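Local coordinates for protein (atp-binding domain of protein MJ0577) (Methanocaldococcus jannaschii, PDB 1MJH) that binds ATP, with one manganese ion per subunit, as a homodimeric member of the universal stress protein A family, at residues 102-107 with 113-118. Numbering follows the deposited sequence.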
loop_
_atom_site.group_PDB
_atom_site.type_symbol
_atom_site.label_atom_id
_atom_site.label_comp_id
_atom_site.label_asym_id
_atom_site.label_seq_id
_atom_site.Cartn_x
_atom_site.Cartn_y
_atom_site.Cartn_z
ATOM N N ILE B 102 1.813 18.220 -11.278
ATOM C CA ILE B 102 1.235 19.243 -10.416
ATOM C C ILE B 102 2.125 19.670 -9.272
ATOM O O ILE B 102 2.663 18.854 -8.508
ATOM C CB ILE B 102 -0.094 18.687 -9.803
ATOM C CG1 ILE B 102 -1.067 18.262 -10.903
ATOM C CG2 ILE B 102 -0.715 19.683 -8.831
ATOM C CD1 ILE B 102 -2.280 17.478 -10.386
ATOM N N ILE B 103 2.324 20.976 -9.078
ATOM C CA ILE B 103 2.990 21.563 -7.952
ATOM C C ILE B 103 1.974 22.475 -7.263
ATOM O O ILE B 103 1.354 23.299 -7.937
ATOM C CB ILE B 103 4.257 22.371 -8.234
ATOM C CG1 ILE B 103 5.295 21.475 -8.925
ATOM C CG2 ILE B 103 4.817 23.021 -6.980
ATOM C CD1 ILE B 103 6.409 22.286 -9.560
ATOM N N VAL B 104 1.743 22.256 -5.980
ATOM C CA VAL B 104 0.748 23.055 -5.285
ATOM C C VAL B 104 1.247 23.416 -3.898
ATOM O O VAL B 104 2.051 22.666 -3.325
ATOM C CB VAL B 104 -0.580 22.292 -5.236
ATOM C CG1 VAL B 104 -0.395 21.004 -4.418
ATOM C CG2 VAL B 104 -1.748 23.105 -4.689
ATOM N N VAL B 105 0.908 24.606 -3.421
ATOM C CA VAL B 105 1.306 25.022 -2.070
ATOM C C VAL B 105 0.175 24.596 -1.140
ATOM O O VAL B 105 -1.005 24.882 -1.390
ATOM C CB VAL B 105 1.537 26.555 -1.922
ATOM C CG1 VAL B 105 1.861 26.902 -0.463
ATOM C CG2 VAL B 105 2.674 27.061 -2.794
ATOM N N GLY B 106 0.485 23.934 -0.017
ATOM C CA GLY B 106 -0.604 23.531 0.872
ATOM C C GLY B 106 -0.102 22.513 1.918
ATOM O O GLY B 106 1.079 22.525 2.214
ATOM N N ILE B 107 -1.025 21.871 2.579
ATOM C CA ILE B 107 -0.649 20.850 3.582
ATOM C C ILE B 107 -0.474 19.547 2.796
ATOM O O ILE B 107 -1.432 19.054 2.217
ATOM C CB ILE B 107 -1.796 20.770 4.602
ATOM C CG1 ILE B 107 -2.057 22.119 5.306
ATOM C CG2 ILE B 107 -1.408 19.740 5.664
ATOM C CD1 ILE B 107 -3.227 22.078 6.275
ATOM N N VAL B 113 -4.658 13.652 -0.569
ATOM C CA VAL B 113 -5.992 13.038 -0.492
ATOM C C VAL B 113 -6.969 13.720 -1.451
ATOM O O VAL B 113 -7.722 13.044 -2.141
ATOM C CB VAL B 113 -6.498 13.127 0.955
ATOM C CG1 VAL B 113 -7.964 12.694 1.075
ATOM C CG2 VAL B 113 -5.643 12.182 1.840
ATOM N N LYS B 114 -6.932 15.041 -1.492
ATOM C CA LYS B 114 -7.861 15.794 -2.346
ATOM C C LYS B 114 -7.655 15.504 -3.824
ATOM O O LYS B 114 -8.588 15.291 -4.611
ATOM C CB LYS B 114 -7.701 17.280 -2.013
ATOM C CG LYS B 114 -8.287 18.226 -3.032
ATOM C CD LYS B 114 -8.139 19.677 -2.557
ATOM C CE LYS B 114 -8.083 20.563 -3.799
ATOM N NZ LYS B 114 -7.837 21.993 -3.467
ATOM N N ILE B 115 -6.381 15.521 -4.247
ATOM C CA ILE B 115 -6.036 15.323 -5.638
ATOM C C ILE B 115 -6.226 13.891 -6.051
ATOM O O ILE B 115 -6.707 13.604 -7.144
ATOM C CB ILE B 115 -4.603 15.869 -5.907
ATOM C CG1 ILE B 115 -4.635 17.410 -5.860
ATOM C CG2 ILE B 115 -4.147 15.363 -7.276
ATOM C CD1 ILE B 115 -3.249 18.039 -5.891
ATOM N N ALA B 116 -6.033 12.884 -5.146
ATOM C CA ALA B 116 -6.369 11.544 -5.549
ATOM C C ALA B 116 -7.877 11.387 -5.887
ATOM O O ALA B 116 -8.175 10.723 -6.883
ATOM C CB ALA B 116 -6.102 10.567 -4.416
ATOM N N GLU B 117 -8.673 12.065 -5.047
ATOM C CA GLU B 117 -10.126 12.035 -5.333
ATOM C C GLU B 117 -10.499 12.858 -6.575
ATOM O O GLU B 117 -11.212 12.326 -7.469
ATOM C CB GLU B 117 -10.746 12.658 -4.055
ATOM C CG GLU B 117 -12.247 12.988 -4.169
ATOM C CD GLU B 117 -13.140 11.793 -4.362
ATOM O OE1 GLU B 117 -12.811 10.657 -3.946
ATOM O OE2 GLU B 117 -14.270 11.940 -4.932
ATOM N N ASP B 118 -9.880 14.031 -6.738
ATOM C CA ASP B 118 -10.291 14.915 -7.878
ATOM C C ASP B 118 -9.915 14.313 -9.212
ATOM O O ASP B 118 -10.647 14.415 -10.228
ATOM C CB ASP B 118 -9.710 16.303 -7.635
ATOM C CG ASP B 118 -10.361 17.123 -6.547
ATOM O OD1 ASP B 118 -11.349 16.697 -5.916
ATOM O OD2 ASP B 118 -9.978 18.262 -6.201
#
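Ile-102 and Val-104 of the edge strand meet Ile-115 of the helix that follows it, with the backbones well apart: the CA atoms of Ile-102 and Ile-115 are 9.5 Å from each other. No hydrogen bond joins the two segments, and the contact is wholly apolar. Ile-115 points from the helix toward the strand and reaches it with two different branches. Its CG2 methyl lies 4.2 Å from CD1 of Ile-102. Its CD1, at the end of the longer branch, comes 4.4 Å from CG1 of Val-104. CG2 of Ile-115 is anti to its backbone N, while CG1 stands beside that N (chi1 -72°); an extended second torsion (chi2 171°) then carries CD1 out to the valine. Ile-102 likewise extends its longer branch (chi2 170°), and the two isoleucines run alongside each other with their ends pointing opposite ways. The touch is light, burying 102 Å² in all, most of it on Ile-115 and Ile-102.

Ile-102 and Val-104 point toward the helix, whereas Ile-103 between them points away and packs on helix 66-95. Strand 35-43 pairs with this strand through backbone bonds, among them Val-104 with His-40 and Ile-42, and its Leu-39 touches both Ile-102 and Ile-115, so the apolar contact extends onto the next strand. Val-104 also lies about 4 Å from Val-41, an ATP-binding residue, measured between side chains. Strand 98-106 followed by helix 108-118 is a beta-alpha unit packed on a parallel sheet of order 3-2-1-4-5, the Rossmann-like alpha/beta fold of universal stress proteins.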